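Local coordinates for DynE8 (PDB 4AMM), which is an enediyne polyketide synthase, represented here by its acyltransferase domain, which probably loads acyl building blocks for chain extension in dynemicin biosynthesis, at residues G158-V170 with T382-P396. Numbering follows the deposited sequence.
Sequences GIRWLDRLGARPV and TAALFAAGAVDDATP
Pro396 and Leu165 bury the largest areas in the contact between the C-terminal end of helix 144-165 and the last turns of helix 376-387 with the chain beyond it. One methyl of Leu165, CD2, lies 3.7 Å from Pro396 CG and also touches the carbonyl oxygen of Asp393, while its CB packs 3.5 Å from Val391 CG1. The same Val391 methyl also lies against Ala167 CA and CB. Pro396 fits between three side chains of the helix: beyond Leu165, its CB meets the outer rim of the Trp161 indole at CH2 and lies 3.7 Å from Arg164 NE, the extended arginine running past the proline in the opposite direction.

Trp161 holds its indole across the contact, its CG set opposite the backbone N (chi1 179°). Trp161 NE1 donates to Thr382 OG1 at 3.0 Å, 7° out of the ring plane, and Leu165 CD1 lies over one face, toward the rim. Thr382 OG1 is also hydrogen-bonded to the carbonyl of Met378. Deeper in, Leu162 CD2 meets Leu385 CD1, and Leu162 continues onto Leu101 of the central parallel sheet. Helix 376-387 is backed by Leu5 and Phe90 of the antiparallel sheet, so the contact ties together the two sheet-bearing parts of the acyltransferase domain.

Both helices finish in Schellman motifs, at Gly166 and Gly389, and the chains leaving them meet where Arg168 N donates to Ala390 O at 2.9 Å. Water molecules fill in the polar side: one links Leu165 O to Asp393 O, another Leu165 O to Asp392 N, and a third joins Arg168 NH2, Gly389 O and Asp392 OD1. The contact thus combines an apolar centre with a solvated backbone seam, in which water satisfies the Leu165 carbonyl and mediates between Arg168 and Asp392, itself salt-bridged to Arg53.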
ATOM      1  N   GLY A 158     -10.782   1.597  -4.716  1.00 13.61           N
ATOM      2  CA  GLY A 158     -10.261   2.438  -3.612  1.00 11.70           C
ATOM      3  C   GLY A 158     -10.153   3.893  -3.986  1.00 11.42           C
ATOM      4  O   GLY A 158     -10.411   4.697  -3.076  1.00 12.12           O
ATOM      5  N   ILE A 159      -9.771   4.249  -5.208  1.00 12.03           N
ATOM      6  CA  ILE A 159      -9.760   5.659  -5.558  1.00 12.33           C
ATOM      7  C   ILE A 159     -11.206   6.193  -5.510  1.00 12.92           C
ATOM      8  O   ILE A 159     -11.389   7.336  -5.039  1.00 13.40           O
ATOM      9  CB  ILE A 159      -9.171   5.798  -6.940  1.00 11.88           C
ATOM     10  CG1 ILE A 159      -7.653   5.480  -6.893  1.00 13.52           C
ATOM     11  CG2 ILE A 159      -9.424   7.213  -7.509  1.00 13.32           C
ATOM     12  CD1 ILE A 159      -7.026   5.228  -8.269  1.00 14.87           C
ATOM     13  N   ARG A 160     -12.189   5.475  -5.939  1.00 12.49           N
ATOM     14  CA  ARG A 160     -13.614   5.933  -5.836  1.00 11.93           C
ATOM     15  C   ARG A 160     -13.942   6.137  -4.360  1.00 12.80           C
ATOM     16  O   ARG A 160     -14.685   7.158  -4.097  1.00 14.64           O
ATOM     17  CB  ARG A 160     -14.535   4.916  -6.399  1.00 13.85           C
ATOM     18  CG  ARG A 160     -14.438   4.907  -7.978  1.00 14.51           C
ATOM     19  CD  ARG A 160     -15.628   4.151  -8.633  1.00 19.18           C
ATOM     20  NE  ARG A 160     -15.837   2.798  -8.127  1.00 19.00           N
ATOM     21  CZ  ARG A 160     -15.305   1.648  -8.608  1.00 21.96           C
ATOM     22  NH1 ARG A 160     -14.420   1.686  -9.553  1.00 22.45           N
ATOM     23  NH2 ARG A 160     -15.633   0.477  -8.081  1.00 27.84           N
ATOM     24  N   TRP A 161     -13.446   5.349  -3.419  1.00 12.16           N
ATOM     25  CA  TRP A 161     -13.711   5.631  -1.984  1.00 12.35           C
ATOM     26  C   TRP A 161     -13.036   6.876  -1.548  1.00 12.56           C
ATOM     27  O   TRP A 161     -13.648   7.732  -0.852  1.00 11.20           O
ATOM     28  CB  TRP A 161     -13.220   4.389  -1.186  1.00 11.93           C
ATOM     29  CG  TRP A 161     -13.358   4.457   0.338  1.00 12.13           C
ATOM     30  CD1 TRP A 161     -12.359   4.532   1.220  1.00 13.50           C
ATOM     31  CD2 TRP A 161     -14.580   4.478   1.032  1.00 12.63           C
ATOM     32  NE1 TRP A 161     -12.895   4.569   2.503  1.00 12.97           N
ATOM     33  CE2 TRP A 161     -14.255   4.536   2.404  1.00 12.75           C
ATOM     34  CE3 TRP A 161     -15.916   4.407   0.645  1.00 13.56           C
ATOM     35  CZ2 TRP A 161     -15.254   4.559   3.427  1.00 15.78           C
ATOM     36  CZ3 TRP A 161     -16.932   4.410   1.695  1.00 14.32           C
ATOM     37  CH2 TRP A 161     -16.541   4.468   3.056  1.00 14.05           C
ATOM     38  N   LEU A 162     -11.781   7.072  -1.899  1.00 10.99           N
ATOM     39  CA  LEU A 162     -11.114   8.358  -1.579  1.00 11.85           C
ATOM     40  C   LEU A 162     -11.869   9.526  -2.185  1.00 12.84           C
ATOM     41  O   LEU A 162     -11.992  10.613  -1.516  1.00 13.53           O
ATOM     42  CB  LEU A 162      -9.640   8.451  -2.109  1.00 14.13           C
ATOM     43  CG  LEU A 162      -8.746   7.352  -1.572  1.00 14.57           C
ATOM     44  CD1 LEU A 162      -7.380   7.462  -2.268  1.00 19.24           C
ATOM     45  CD2 LEU A 162      -8.554   7.450  -0.054  1.00 15.59           C
ATOM     46  N   ASP A 163     -12.349   9.390  -3.409  1.00 12.54           N
ATOM     47  CA  ASP A 163     -13.138  10.496  -4.038  1.00 13.55           C
ATOM     48  C   ASP A 163     -14.472  10.719  -3.268  1.00 11.72           C
ATOM     49  O   ASP A 163     -14.783  11.933  -3.004  1.00 13.25           O
ATOM     50  CB  ASP A 163     -13.517  10.122  -5.465  1.00 15.28           C
ATOM     51  CG  ASP A 163     -12.345  10.055  -6.447  1.00 20.00           C
ATOM     52  OD1 ASP A 163     -11.284  10.681  -6.211  1.00 24.45           O
ATOM     53  OD2 ASP A 163     -12.675   9.391  -7.499  1.00 23.66           O
ATOM     54  N   ARG A 164     -15.131   9.690  -2.819  1.00 11.57           N
ATOM     55  CA  ARG A 164     -16.398   9.854  -2.059  1.00 11.94           C
ATOM     56  C   ARG A 164     -16.038  10.615  -0.762  1.00 12.84           C
ATOM     57  O   ARG A 164     -16.885  11.420  -0.313  1.00 12.97           O
ATOM     58  CB  ARG A 164     -17.000   8.505  -1.737  1.00 12.85           C
ATOM     59  CG  ARG A 164     -18.313   8.583  -0.939  1.00 14.50           C
ATOM     60  CD  ARG A 164     -18.973   7.264  -0.928  1.00 16.17           C
ATOM     61  NE  ARG A 164     -20.228   7.501  -0.247  1.00 19.93           N
ATOM     62  CZ  ARG A 164     -21.194   6.643  -0.157  1.00 21.41           C
ATOM     63  NH1 ARG A 164     -21.005   5.416  -0.662  1.00 25.51           N
ATOM     64  NH2 ARG A 164     -22.320   6.970   0.474  1.00 20.82           N
ATOM     65  N   LEU A 165     -14.877  10.394  -0.168  1.00 11.55           N
ATOM     66  CA  LEU A 165     -14.481  11.039   1.094  1.00 12.19           C
ATOM     67  C   LEU A 165     -13.901  12.397   0.906  1.00 12.00           C
ATOM     68  O   LEU A 165     -13.647  13.096   1.893  1.00 13.03           O
ATOM     69  CB  LEU A 165     -13.459  10.139   1.833  1.00 12.33           C
ATOM     70  CG  LEU A 165     -13.966   8.809   2.384  1.00 15.35           C
ATOM     71  CD1 LEU A 165     -12.734   8.052   2.754  1.00 16.42           C
ATOM     72  CD2 LEU A 165     -14.834   8.996   3.567  1.00 18.67           C
ATOM     73  N   GLY A 166     -13.604  12.798  -0.333  1.00 13.00           N
ATOM     74  CA  GLY A 166     -12.874  14.064  -0.546  1.00 13.68           C
ATOM     75  C   GLY A 166     -11.465  14.035   0.018  1.00 13.69           C
ATOM     76  O   GLY A 166     -10.935  15.045   0.521  1.00 14.00           O
ATOM     77  N   ALA A 167     -10.762  12.925  -0.077  1.00 12.52           N
ATOM     78  CA  ALA A 167      -9.434  12.850   0.520  1.00 12.45           C
ATOM     79  C   ALA A 167      -8.406  13.769  -0.074  1.00 13.07           C
ATOM     80  O   ALA A 167      -8.378  13.978  -1.305  1.00 15.44           O
ATOM     81  CB  ALA A 167      -8.949  11.344   0.408  1.00 13.65           C
ATOM     82  N   ARG A 168      -7.563  14.299   0.800  1.00 12.40           N
ATOM     83  CA  ARG A 168      -6.493  15.222   0.344  1.00 13.31           C
ATOM     84  C   ARG A 168      -5.079  14.760   0.758  1.00 12.54           C
ATOM     85  O   ARG A 168      -4.405  15.333   1.577  1.00 16.31           O
ATOM     86  CB  ARG A 168      -6.727  16.576   0.967  1.00 14.89           C
ATOM     87  CG  ARG A 168      -7.979  17.268   0.377  1.00 17.98           C
ATOM     88  CD  ARG A 168      -8.064  18.750   0.824  1.00 21.12           C
ATOM     89  NE  ARG A 168      -8.183  18.768   2.268  1.00 23.94           N
ATOM     90  CZ  ARG A 168      -7.889  19.758   3.098  1.00 31.86           C
ATOM     91  NH1 ARG A 168      -7.407  20.905   2.639  1.00 31.50           N
ATOM     92  NH2 ARG A 168      -8.084  19.577   4.401  1.00 30.50           N
ATOM     93  N   PRO A 169      -4.604  13.690   0.138  1.00 14.30           N
ATOM     94  CA  PRO A 169      -3.208  13.247   0.333  1.00 13.15           C
ATOM     95  C   PRO A 169      -2.241  14.222  -0.332  1.00 13.09           C
ATOM     96  O   PRO A 169      -2.628  14.986  -1.237  1.00 15.61           O
ATOM     97  CB  PRO A 169      -3.166  11.860  -0.363  1.00 14.72           C
ATOM     98  CG  PRO A 169      -4.402  11.698  -1.027  1.00 20.05           C
ATOM     99  CD  PRO A 169      -5.264  12.950  -0.976  1.00 14.46           C
ATOM    100  N   VAL A 170      -0.995  14.141   0.106  1.00 13.61           N
ATOM    101  CA  VAL A 170       0.082  14.992  -0.452  1.00 15.35           C
ATOM    102  C   VAL A 170       0.632  14.410  -1.755  1.00 15.43           C
ATOM    103  O   VAL A 170       1.335  15.110  -2.493  1.00 16.84           O
ATOM    104  CB  VAL A 170       1.227  15.235   0.562  1.00 16.85           C
ATOM    105  CG1 VAL A 170       0.730  15.977   1.837  1.00 20.15           C
ATOM    106  CG2 VAL A 170       1.929  13.975   0.958  1.00 18.12           C
ATOM    107  N   THR A 382      -9.879   4.181   6.878  1.00 12.53           N
ATOM    108  CA  THR A 382     -10.704   5.394   6.931  1.00 12.31           C
ATOM    109  C   THR A 382     -10.458   6.076   8.259  1.00 11.93           C
ATOM    110  O   THR A 382     -10.416   7.332   8.336  1.00 12.41           O
ATOM    111  CB  THR A 382     -12.167   5.053   6.734  1.00 13.32           C
ATOM    112  OG1 THR A 382     -12.303   4.373   5.457  1.00 12.97           O
ATOM    113  CG2 THR A 382     -13.003   6.303   6.638  1.00 14.46           C
ATOM    114  N   ALA A 383     -10.232   5.332   9.359  1.00 11.15           N
ATOM    115  CA  ALA A 383      -9.902   5.951  10.655  1.00 11.28           C
ATOM    116  C   ALA A 383      -8.602   6.718  10.498  1.00 11.63           C
ATOM    117  O   ALA A 383      -8.500   7.867  11.036  1.00 12.64           O
ATOM    118  CB  ALA A 383      -9.693   4.824  11.753  1.00 12.10           C
ATOM    119  N   ALA A 384      -7.579   6.216   9.828  1.00 11.88           N
ATOM    120  CA  ALA A 384      -6.340   6.875   9.636  1.00 11.17           C
ATOM    121  C   ALA A 384      -6.581   8.187   8.861  1.00 12.80           C
ATOM    122  O   ALA A 384      -6.035   9.245   9.253  1.00 12.11           O
ATOM    123  CB  ALA A 384      -5.308   5.992   8.878  1.00 13.20           C
ATOM    124  N   LEU A 385      -7.324   8.122   7.737  1.00 11.54           N
ATOM    125  CA  LEU A 385      -7.562   9.351   6.920  1.00 10.95           C
ATOM    126  C   LEU A 385      -8.264  10.343   7.815  1.00 12.13           C
ATOM    127  O   LEU A 385      -7.960  11.583   7.672  1.00 12.43           O
ATOM    128  CB  LEU A 385      -8.416   8.961   5.771  1.00 10.85           C
ATOM    129  CG  LEU A 385      -7.709   8.099   4.680  1.00 13.34           C
ATOM    130  CD1 LEU A 385      -8.652   7.560   3.675  1.00 14.44           C
ATOM    131  CD2 LEU A 385      -6.673   8.939   3.919  1.00 14.00           C
ATOM    132  N   PHE A 386      -9.247   9.963   8.610  1.00 10.75           N
ATOM    133  CA  PHE A 386     -10.001  10.944   9.406  1.00 11.10           C
ATOM    134  C   PHE A 386      -9.120  11.540  10.461  1.00 13.11           C
ATOM    135  O   PHE A 386      -9.023  12.769  10.607  1.00 11.76           O
ATOM    136  CB  PHE A 386     -11.279  10.306  10.000  1.00 12.13           C
ATOM    137  CG  PHE A 386     -12.072  11.263  10.860  1.00 11.33           C
ATOM    138  CD1 PHE A 386     -13.008  12.098  10.228  1.00 12.29           C
ATOM    139  CD2 PHE A 386     -11.844  11.359  12.203  1.00 11.40           C
ATOM    140  CE1 PHE A 386     -13.725  13.023  10.999  1.00 11.24           C
ATOM    141  CE2 PHE A 386     -12.527  12.286  12.977  1.00 12.29           C
ATOM    142  CZ  PHE A 386     -13.523  13.115  12.360  1.00 13.99           C
ATOM    143  N   ALA A 387      -8.403  10.756  11.261  1.00 12.26           N
ATOM    144  CA  ALA A 387      -7.629  11.296  12.377  1.00 11.73           C
ATOM    145  C   ALA A 387      -6.547  12.183  11.833  1.00 11.74           C
ATOM    146  O   ALA A 387      -6.233  13.217  12.467  1.00 13.75           O
ATOM    147  CB  ALA A 387      -7.073  10.173  13.244  1.00 13.67           C
ATOM    148  N   ALA A 388      -5.918  11.850  10.723  1.00 11.58           N
ATOM    149  CA  ALA A 388      -4.837  12.630  10.145  1.00 13.72           C
ATOM    150  C   ALA A 388      -5.348  13.879   9.451  1.00 14.99           C
ATOM    151  O   ALA A 388      -4.533  14.702   9.001  1.00 15.99           O
ATOM    152  CB  ALA A 388      -4.012  11.765   9.161  1.00 17.20           C
ATOM    153  N   GLY A 389      -6.683  14.051   9.362  1.00 12.89           N
ATOM    154  CA  GLY A 389      -7.228  15.269   8.775  1.00 14.38           C
ATOM    155  C   GLY A 389      -7.215  15.230   7.283  1.00 13.26           C
ATOM    156  O   GLY A 389      -7.474  16.313   6.689  1.00 15.64           O
ATOM    157  N   ALA A 390      -7.028  14.080   6.635  1.00 12.92           N
ATOM    158  CA  ALA A 390      -7.084  14.038   5.157  1.00 12.28           C
ATOM    159  C   ALA A 390      -8.538  13.929   4.646  1.00 12.45           C
ATOM    160  O   ALA A 390      -8.747  14.194   3.469  1.00 13.31           O
ATOM    161  CB  ALA A 390      -6.243  12.893   4.613  1.00 13.57           C
ATOM    162  N   VAL A 391      -9.490  13.540   5.490  1.00 10.84           N
ATOM    163  CA  VAL A 391     -10.904  13.518   5.161  1.00 11.02           C
ATOM    164  C   VAL A 391     -11.649  14.164   6.302  1.00 12.71           C
ATOM    165  O   VAL A 391     -11.186  14.071   7.474  1.00 12.76           O
ATOM    166  CB  VAL A 391     -11.489  12.107   4.827  1.00 11.40           C
ATOM    167  CG1 VAL A 391     -10.734  11.470   3.669  1.00 12.89           C
ATOM    168  CG2 VAL A 391     -11.456  11.180   6.065  1.00 13.95           C
ATOM    169  N   ASP A 392     -12.778  14.794   6.010  1.00 11.49           N
ATOM    170  CA  ASP A 392     -13.505  15.487   7.084  1.00 11.46           C
ATOM    171  C   ASP A 392     -14.762  14.838   7.562  1.00 11.06           C
ATOM    172  O   ASP A 392     -15.355  15.286   8.527  1.00 12.01           O
ATOM    173  CB  ASP A 392     -13.862  16.867   6.565  1.00 13.61           C
ATOM    174  CG  ASP A 392     -12.627  17.779   6.531  1.00 19.98           C
ATOM    175  OD1 ASP A 392     -11.557  17.563   7.214  1.00 19.92           O
ATOM    176  OD2 ASP A 392     -12.752  18.819   5.815  1.00 21.02           O
ATOM    177  N   ASP A 393     -15.119  13.672   6.975  1.00 10.52           N
ATOM    178  CA  ASP A 393     -16.502  13.133   7.187  1.00 10.57           C
ATOM    179  C   ASP A 393     -16.436  11.630   7.012  1.00 11.65           C
ATOM    180  O   ASP A 393     -16.194  11.177   5.883  1.00 13.39           O
ATOM    181  CB  ASP A 393     -17.451  13.835   6.171  1.00 10.36           C
ATOM    182  CG  ASP A 393     -18.867  13.489   6.314  1.00 11.25           C
ATOM    183  OD1 ASP A 393     -19.205  12.415   6.964  1.00 11.99           O
ATOM    184  OD2 ASP A 393     -19.758  14.200   5.788  1.00 12.26           O
ATOM    185  N   ALA A 394     -16.628  10.888   8.101  1.00 11.11           N
ATOM    186  CA  ALA A 394     -16.586   9.437   8.039  1.00 11.77           C
ATOM    187  C   ALA A 394     -17.962   8.829   7.862  1.00 12.58           C
ATOM    188  O   ALA A 394     -18.116   7.560   7.819  1.00 12.75           O
ATOM    189  CB  ALA A 394     -15.946   8.958   9.384  1.00 12.63           C
ATOM    190  N   THR A 395     -19.029   9.617   7.674  1.00 12.76           N
ATOM    191  CA  THR A 395     -20.386   9.055   7.444  1.00 10.67           C
ATOM    192  C   THR A 395     -20.488   8.044   6.252  1.00 13.36           C
ATOM    193  O   THR A 395     -21.351   7.178   6.387  1.00 13.85           O
ATOM    194  CB  THR A 395     -21.522  10.098   7.362  1.00 12.54           C
ATOM    195  OG1 THR A 395     -21.295  10.911   6.206  1.00 13.01           O
ATOM    196  CG2 THR A 395     -21.609  10.926   8.631  1.00 11.72           C
ATOM    197  N   PRO A 396     -19.663   8.161   5.178  1.00 12.52           N
ATOM    198  CA  PRO A 396     -19.790   7.147   4.105  1.00 13.06           C
ATOM    199  C   PRO A 396     -19.599   5.719   4.653  1.00 13.63           C
ATOM    200  O   PRO A 396     -20.153   4.796   4.017  1.00 15.22           O
ATOM    201  CB  PRO A 396     -18.686   7.550   3.137  1.00 15.18           C
ATOM    202  CG  PRO A 396     -18.563   8.998   3.285  1.00 15.51           C
ATOM    203  CD  PRO A 396     -18.720   9.233   4.802  1.00 13.94           C
TER
HETATM  204  O   HOH W   1     -12.976  15.532   3.148  1.00 15.14           O
HETATM  205  O   HOH W   2     -15.001  12.966   4.190  1.00 15.43           O
HETATM  206  O   HOH W   3     -10.377  16.532   3.121  1.00 21.69           O
HETATM  207  O   HOH W   4      -9.629  17.260   5.446  1.00 29.41           O